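Local coordinates for protein nucleoside kinase (Methanococcus jannaschii, PDB 2C4E) that phosphorylates a broad range of nucleosides, inosine, guanosine and cytidine above all, to their monophosphates, with ATP as the preferred phosphate donor and magnesium or manganese as cofactor, at residues K4-H13 with F129-G139; T48-V57 with R250-K259. All blocks are in the same frame, centred on the assembly; numbering follows the deposited sequence.

In the fold
Both contacts lie in the interior of the nucleoside kinase, about 11 Å from the centre of the chain, and their own centres are about 11 Å apart. Contact 1 joins two neighbouring parallel strands of the eight-stranded mixed sheet; contact 2 joins two of the helices that cover one face of it. The two layers touch directly: Cys10 SG lies 3.6 Å from Ala49 N, and Ile8 CD1 reaches to 3.7 Å from Leu254 O. Backbone hydrogen bonds dominate contact 1, with polar and charged side chains toward its exposed Lys4 end. Contact 2 is mostly small and aliphatic residues, with one lysine bond closing its far end.

Contact 1 (K4-H13 with F129-G139); sequences KMEKITCVGH and FNTEIVHIATG
Thr9 and Thr131 meet hydroxyl to hydroxyl, OG1 to OG1 at 2.7 Å, their side chains crossing at about a right angle. Thr131 OG1 sits between its backbone N and carbonyl carbon (chi1 45°), which turns the hydroxyl toward its neighbour; Thr9 OG1 is also hydrogen-bonded to Glu60. The methyl of Thr9 packs obliquely on the Phe129 ring, CG2 3.7 Å from CE1, and Val11 CG2 follows near CZ of the same ring. Behind these side chains the backbones run parallel. Thr9 N donates to Ile133 O, Thr9 O receives His135 N in a nearly straight bond (2.7 Å, 171° at the hydrogen), and Val11 pairs likewise with His135 O and Ala137 N. This is the parallel pairing at the heart of the ribokinase fold, strand 7-11 lying between 58-62 and 131-136. On the face carrying Ile8, Cys10, Ile133 and His135, helices 44-54 and 245-258 cover the sheet; on that of Val11 and Ile136 it is helix 141-151. A beta bulge between Met5 and Ile8 shifts the register by one residue. Beyond it Lys4, bent at chi2 and chi4, curls back across Asn130 and puts NZ 2.8 Å from Phe129 O, tilted 32° from the carbonyl plane; Asn154 takes a second bond from this amine. With an alanine in place of Lys4 the amine is gone, and Phe129 O and Asn154 would probably both lose their lysine partner. At the opposite end Gly139 CA lies over one face of the His13 ring, 3.8 Å from its centroid, while a water bridges His13 NE2 and Gly139 O. Phe113, which binds substrate, meets the same imidazole.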
# COMPACT_ATOMS: atom_id res chain seq x y z
N LYS A 4 -10.69 -13.92 37.72
CA LYS A 4 -10.83 -12.47 37.57
C LYS A 4 -12.18 -11.92 36.98
O LYS A 4 -13.13 -12.69 36.80
CB LYS A 4 -9.59 -11.94 36.83
CG LYS A 4 -8.21 -12.50 37.29
CD LYS A 4 -7.65 -11.74 38.50
CE LYS A 4 -6.22 -12.16 38.87
NZ LYS A 4 -5.16 -11.63 37.95
N MET A 5 -12.26 -10.60 36.71
CA MET A 5 -13.52 -9.82 36.48
C MET A 5 -14.22 -9.84 35.09
O MET A 5 -13.61 -10.22 34.11
CB MET A 5 -13.25 -8.35 36.79
CG MET A 5 -13.14 -8.00 38.26
SD MET A 5 -12.46 -6.34 38.50
CE MET A 5 -13.17 -5.42 37.10
N GLU A 6 -15.47 -9.33 35.03
CA GLU A 6 -16.40 -9.49 33.87
C GLU A 6 -16.06 -8.74 32.57
O GLU A 6 -16.79 -7.89 32.07
CB GLU A 6 -17.84 -9.13 34.30
CG GLU A 6 -18.48 -10.18 35.19
CD GLU A 6 -19.70 -9.67 35.95
OE1 GLU A 6 -20.12 -8.51 35.72
OE2 GLU A 6 -20.23 -10.42 36.79
N LYS A 7 -14.95 -9.19 31.98
CA LYS A 7 -14.31 -8.39 30.98
C LYS A 7 -13.45 -9.36 30.17
O LYS A 7 -13.17 -10.48 30.59
CB LYS A 7 -13.50 -7.29 31.67
CG LYS A 7 -12.89 -6.14 30.83
CD LYS A 7 -12.40 -4.99 31.73
CE LYS A 7 -12.17 -3.67 30.97
NZ LYS A 7 -11.60 -2.58 31.84
N ILE A 8 -13.08 -8.93 28.99
CA ILE A 8 -12.25 -9.72 28.11
C ILE A 8 -11.09 -8.86 27.64
O ILE A 8 -11.30 -7.72 27.24
CB ILE A 8 -13.06 -10.20 26.89
CG1 ILE A 8 -14.24 -11.05 27.35
CG2 ILE A 8 -12.15 -10.99 25.93
CD1 ILE A 8 -15.18 -11.48 26.25
N THR A 9 -9.89 -9.41 27.72
CA THR A 9 -8.69 -8.81 27.17
C THR A 9 -8.44 -9.42 25.80
O THR A 9 -8.50 -10.63 25.65
CB THR A 9 -7.48 -9.14 28.05
OG1 THR A 9 -7.68 -8.64 29.39
CG2 THR A 9 -6.24 -8.41 27.53
N CYS A 10 -8.26 -8.58 24.78
CA CYS A 10 -7.87 -9.04 23.46
C CYS A 10 -6.45 -8.61 23.17
O CYS A 10 -6.14 -7.44 23.29
CB CYS A 10 -8.77 -8.43 22.40
SG CYS A 10 -10.48 -8.97 22.56
N VAL A 11 -5.62 -9.58 22.81
CA VAL A 11 -4.20 -9.38 22.59
C VAL A 11 -3.93 -9.64 21.11
O VAL A 11 -4.37 -10.63 20.53
CB VAL A 11 -3.36 -10.36 23.44
CG1 VAL A 11 -1.88 -10.22 23.12
CG2 VAL A 11 -3.62 -10.17 24.93
N GLY A 12 -3.21 -8.72 20.49
CA GLY A 12 -2.78 -8.92 19.13
C GLY A 12 -2.94 -7.66 18.30
O GLY A 12 -2.98 -6.54 18.82
N HIS A 13 -3.06 -7.85 17.01
CA HIS A 13 -3.04 -6.73 16.07
C HIS A 13 -4.20 -5.76 16.21
O HIS A 13 -5.36 -6.16 16.23
CB HIS A 13 -3.01 -7.27 14.65
CG HIS A 13 -1.72 -7.91 14.28
ND1 HIS A 13 -0.49 -7.36 14.60
CD2 HIS A 13 -1.45 -9.05 13.59
CE1 HIS A 13 0.47 -8.15 14.14
NE2 HIS A 13 -0.09 -9.17 13.53
N PHE A 129 -3.23 -9.99 33.95
CA PHE A 129 -4.55 -9.72 33.44
C PHE A 129 -5.53 -9.98 34.56
O PHE A 129 -5.39 -10.97 35.28
CB PHE A 129 -4.84 -10.66 32.27
CG PHE A 129 -3.88 -10.52 31.11
CD1 PHE A 129 -3.95 -9.43 30.28
CD2 PHE A 129 -2.91 -11.47 30.87
CE1 PHE A 129 -3.08 -9.29 29.21
CE2 PHE A 129 -2.03 -11.31 29.81
CZ PHE A 129 -2.15 -10.23 28.98
N ASN A 130 -6.51 -9.10 34.71
CA ASN A 130 -7.53 -9.27 35.72
C ASN A 130 -8.89 -9.58 35.13
O ASN A 130 -9.91 -9.47 35.82
CB ASN A 130 -7.61 -8.01 36.59
CG ASN A 130 -6.31 -7.73 37.33
OD1 ASN A 130 -5.89 -6.56 37.46
ND2 ASN A 130 -5.68 -8.79 37.84
N THR A 131 -8.90 -9.98 33.86
CA THR A 131 -10.13 -10.25 33.14
C THR A 131 -10.54 -11.72 33.21
O THR A 131 -9.74 -12.59 33.50
CB THR A 131 -9.94 -9.85 31.67
OG1 THR A 131 -8.67 -10.33 31.19
CG2 THR A 131 -9.87 -8.33 31.54
N GLU A 132 -11.81 -11.99 32.92
CA GLU A 132 -12.30 -13.37 32.91
C GLU A 132 -11.69 -14.19 31.78
O GLU A 132 -11.44 -15.36 31.96
CB GLU A 132 -13.82 -13.41 32.80
CG GLU A 132 -14.46 -13.18 34.15
CD GLU A 132 -15.95 -13.03 34.12
OE1 GLU A 132 -16.60 -13.50 33.16
OE2 GLU A 132 -16.47 -12.45 35.11
N ILE A 133 -11.51 -13.55 30.62
CA ILE A 133 -10.94 -14.21 29.43
C ILE A 133 -9.86 -13.34 28.84
O ILE A 133 -10.01 -12.13 28.73
CB ILE A 133 -12.01 -14.48 28.35
CG1 ILE A 133 -13.15 -15.30 28.93
CG2 ILE A 133 -11.35 -15.17 27.15
CD1 ILE A 133 -14.22 -15.65 27.92
N VAL A 134 -8.74 -13.97 28.49
CA VAL A 134 -7.71 -13.35 27.69
C VAL A 134 -7.77 -14.04 26.33
O VAL A 134 -7.49 -15.24 26.22
CB VAL A 134 -6.32 -13.54 28.35
CG1 VAL A 134 -5.23 -13.08 27.44
CG2 VAL A 134 -6.29 -12.79 29.69
N HIS A 135 -8.14 -13.28 25.31
CA HIS A 135 -8.24 -13.81 23.96
C HIS A 135 -7.03 -13.35 23.16
O HIS A 135 -6.76 -12.15 23.07
CB HIS A 135 -9.51 -13.34 23.27
CG HIS A 135 -9.60 -13.78 21.85
ND1 HIS A 135 -9.77 -15.09 21.49
CD2 HIS A 135 -9.48 -13.08 20.70
CE1 HIS A 135 -9.75 -15.19 20.17
NE2 HIS A 135 -9.60 -13.97 19.67
N ILE A 136 -6.34 -14.33 22.59
CA ILE A 136 -5.07 -14.17 21.92
C ILE A 136 -5.29 -14.42 20.44
O ILE A 136 -5.50 -15.54 20.01
CB ILE A 136 -4.05 -15.16 22.47
CG1 ILE A 136 -3.83 -14.85 23.95
CG2 ILE A 136 -2.73 -15.03 21.68
CD1 ILE A 136 -3.01 -15.88 24.71
N ALA A 137 -5.25 -13.33 19.69
CA ALA A 137 -5.45 -13.36 18.27
C ALA A 137 -4.11 -13.26 17.56
O ALA A 137 -3.06 -13.39 18.18
CB ALA A 137 -6.38 -12.22 17.87
N THR A 138 -4.13 -13.06 16.26
CA THR A 138 -2.87 -12.98 15.53
C THR A 138 -2.04 -11.80 16.03
O THR A 138 -2.56 -10.78 16.45
CB THR A 138 -3.07 -12.88 14.02
OG1 THR A 138 -4.06 -11.90 13.73
CG2 THR A 138 -3.63 -14.19 13.46
N GLY A 139 -0.74 -11.97 15.99
CA GLY A 139 0.16 -11.00 16.56
C GLY A 139 1.57 -11.51 16.47
O GLY A 139 2.03 -11.91 15.39
O HOH W 1 1.18 -11.85 12.93

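Contact 2 (T48-V57 with R250-K259); sequences TAVGIKKLGV and RAGFLSAYVK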
# COMPACT_ATOMS: atom_id res chain seq x y z
N THR A 48 -12.07 -8.01 17.36
CA THR A 48 -12.71 -8.80 18.40
C THR A 48 -13.11 -7.91 19.58
O THR A 48 -14.22 -8.00 20.06
CB THR A 48 -11.79 -9.96 18.83
OG1 THR A 48 -11.41 -10.77 17.70
CG2 THR A 48 -12.53 -10.93 19.72
N ALA A 49 -12.21 -7.03 20.03
CA ALA A 49 -12.48 -6.14 21.17
C ALA A 49 -13.65 -5.23 20.91
O ALA A 49 -14.47 -5.01 21.79
CB ALA A 49 -11.25 -5.31 21.53
N VAL A 50 -13.71 -4.69 19.70
CA VAL A 50 -14.81 -3.81 19.32
C VAL A 50 -16.12 -4.58 19.22
O VAL A 50 -17.14 -4.10 19.69
CB VAL A 50 -14.49 -3.03 18.01
CG1 VAL A 50 -15.71 -2.22 17.53
CG2 VAL A 50 -13.33 -2.10 18.23
N GLY A 51 -16.10 -5.77 18.63
CA GLY A 51 -17.29 -6.62 18.58
C GLY A 51 -17.81 -6.99 19.96
O GLY A 51 -19.02 -7.01 20.20
N ILE A 52 -16.89 -7.29 20.87
CA ILE A 52 -17.24 -7.64 22.24
C ILE A 52 -17.93 -6.46 22.90
O ILE A 52 -18.99 -6.60 23.51
CB ILE A 52 -15.99 -8.08 23.03
CG1 ILE A 52 -15.54 -9.46 22.55
CG2 ILE A 52 -16.27 -8.08 24.52
CD1 ILE A 52 -14.11 -9.79 22.93
N LYS A 53 -17.36 -5.28 22.73
CA LYS A 53 -17.89 -4.07 23.36
C LYS A 53 -19.26 -3.73 22.81
O LYS A 53 -20.14 -3.34 23.56
CB LYS A 53 -16.94 -2.89 23.17
CG LYS A 53 -17.34 -1.64 23.96
CD LYS A 53 -17.24 -1.84 25.49
CE LYS A 53 -17.56 -0.57 26.23
NZ LYS A 53 -17.16 -0.61 27.67
N LYS A 54 -19.44 -3.91 21.50
CA LYS A 54 -20.72 -3.65 20.85
C LYS A 54 -21.81 -4.57 21.39
O LYS A 54 -22.97 -4.17 21.45
CB LYS A 54 -20.59 -3.82 19.33
CG LYS A 54 -20.11 -2.55 18.61
CD LYS A 54 -21.21 -1.46 18.63
CE LYS A 54 -21.76 -1.10 17.23
NZ LYS A 54 -23.25 -1.21 17.18
N LEU A 55 -21.43 -5.79 21.78
CA LEU A 55 -22.34 -6.76 22.41
C LEU A 55 -22.58 -6.52 23.91
O LEU A 55 -23.25 -7.31 24.56
CB LEU A 55 -21.84 -8.19 22.19
CG LEU A 55 -21.84 -8.62 20.72
CD1 LEU A 55 -21.07 -9.91 20.54
CD2 LEU A 55 -23.26 -8.73 20.19
N GLY A 56 -22.03 -5.44 24.45
CA GLY A 56 -22.30 -5.04 25.82
C GLY A 56 -21.39 -5.67 26.85
O GLY A 56 -21.76 -5.77 28.02
N VAL A 57 -20.20 -6.10 26.43
CA VAL A 57 -19.22 -6.70 27.33
C VAL A 57 -18.00 -5.82 27.30
O VAL A 57 -17.58 -5.37 26.24
CB VAL A 57 -18.89 -8.15 26.94
CG1 VAL A 57 -17.71 -8.68 27.78
CG2 VAL A 57 -20.13 -9.01 27.10
N ARG A 250 -15.88 -15.05 16.98
CA ARG A 250 -15.17 -15.15 18.25
C ARG A 250 -15.67 -14.09 19.25
O ARG A 250 -15.90 -14.42 20.41
CB ARG A 250 -13.66 -15.09 18.03
CG ARG A 250 -13.11 -16.38 17.41
CD ARG A 250 -12.36 -16.18 16.13
NE ARG A 250 -11.88 -17.42 15.51
CZ ARG A 250 -12.47 -18.07 14.52
NH1 ARG A 250 -13.62 -17.67 14.01
NH2 ARG A 250 -11.89 -19.17 14.03
N ALA A 251 -15.88 -12.86 18.79
CA ALA A 251 -16.44 -11.81 19.63
C ALA A 251 -17.78 -12.22 20.22
O ALA A 251 -18.00 -12.07 21.42
CB ALA A 251 -16.56 -10.50 18.84
N GLY A 252 -18.66 -12.77 19.40
CA GLY A 252 -19.97 -13.20 19.84
C GLY A 252 -19.89 -14.37 20.81
O GLY A 252 -20.56 -14.37 21.85
N PHE A 253 -19.06 -15.35 20.46
CA PHE A 253 -18.92 -16.57 21.26
C PHE A 253 -18.43 -16.23 22.67
O PHE A 253 -18.97 -16.67 23.66
CB PHE A 253 -17.93 -17.51 20.58
CG PHE A 253 -17.89 -18.88 21.16
CD1 PHE A 253 -18.48 -19.94 20.49
CD2 PHE A 253 -17.23 -19.14 22.36
CE1 PHE A 253 -18.46 -21.21 21.02
CE2 PHE A 253 -17.21 -20.42 22.89
CZ PHE A 253 -17.83 -21.45 22.20
N LEU A 254 -17.35 -15.46 22.74
CA LEU A 254 -16.74 -15.10 24.01
C LEU A 254 -17.62 -14.14 24.83
O LEU A 254 -17.66 -14.23 26.05
CB LEU A 254 -15.38 -14.46 23.76
CG LEU A 254 -14.37 -15.40 23.10
CD1 LEU A 254 -13.11 -14.63 22.75
CD2 LEU A 254 -14.03 -16.56 24.03
N SER A 255 -18.33 -13.25 24.15
CA SER A 255 -19.26 -12.35 24.84
C SER A 255 -20.38 -13.14 25.51
O SER A 255 -20.75 -12.90 26.67
CB SER A 255 -19.84 -11.31 23.88
OG SER A 255 -18.84 -10.42 23.41
N ALA A 256 -20.94 -14.08 24.76
CA ALA A 256 -21.98 -14.97 25.27
C ALA A 256 -21.45 -15.78 26.43
O ALA A 256 -22.14 -16.00 27.42
CB ALA A 256 -22.47 -15.88 24.19
N TYR A 257 -20.20 -16.22 26.33
CA TYR A 257 -19.64 -17.00 27.42
C TYR A 257 -19.56 -16.19 28.71
O TYR A 257 -20.00 -16.67 29.78
CB TYR A 257 -18.27 -17.59 27.05
CG TYR A 257 -17.82 -18.55 28.09
CD1 TYR A 257 -18.21 -19.88 28.04
CD2 TYR A 257 -17.06 -18.13 29.17
CE1 TYR A 257 -17.82 -20.78 29.02
CE2 TYR A 257 -16.66 -19.02 30.15
CZ TYR A 257 -17.05 -20.34 30.07
OH TYR A 257 -16.66 -21.24 31.05
N VAL A 258 -19.05 -14.97 28.62
CA VAL A 258 -18.95 -14.08 29.78
C VAL A 258 -20.32 -13.75 30.32
O VAL A 258 -20.52 -13.60 31.55
CB VAL A 258 -18.13 -12.79 29.44
CG1 VAL A 258 -18.26 -11.72 30.54
CG2 VAL A 258 -16.68 -13.18 29.22
N LYS A 259 -21.30 -13.67 29.42
CA LYS A 259 -22.68 -13.38 29.81
C LYS A 259 -23.38 -14.61 30.42
O LYS A 259 -24.51 -14.51 30.89
CB LYS A 259 -23.48 -12.84 28.63
CG LYS A 259 -23.15 -11.40 28.30
CD LYS A 259 -23.88 -10.91 27.06
CE LYS A 259 -23.55 -9.46 26.78
NZ LYS A 259 -24.72 -8.64 26.39
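Arg250 touches Thr48 only lightly, its backbone carbonyl carbon against the CG2 methyl, while its guanidinium leads away to Asp160 and Thr214. Next, Ala251 directs its methyl toward helix 48-54, where CB settles 3.6 Å from Thr48 O and beside Gly51. A side chain at Gly51 would collide with that methyl, which is consistent with the close approach of the axes, 8.2 Å. Gly252 offers its CA to Leu55 CD1, 3.5 Å off. Ser255 fills the middle of the interface. With OG anti to its own carbonyl carbon (chi1 -66°), the hydroxyl turns back along the helix and donates to Ala251 O at 2.7 Å; that oxygen also receives Ser255 N, from the opposite face of its plane. Thus satisfied, Ser255 OG can lie among carbons, 3.4 Å from Ile52 CA and close to Ile52 CG1 and Leu55 CD1. A turn on, Val258 CG1 meets Val57 CG1 obliquely. Lys259 ends the walk: its chain runs past Val57, CE pressed to 3.5 Å from CG2, then bends at chi4 so that NZ donates to Leu55 O at 2.7 Å, almost in line with its C=O. Leu55 is the residue just before Gly56, whose positive phi and two bonds back into the last turn make a Schellman motif at the end of helix 44-54; Trp290 adds a cation-pi contact to the lysine. The helices cross at -48°, packed side by side against the central sheet of the ribokinase fold, and the N-terminal part of 250-259 carries Arg250, the probable transition-state stabiliser, near the ATP-binding Thr214.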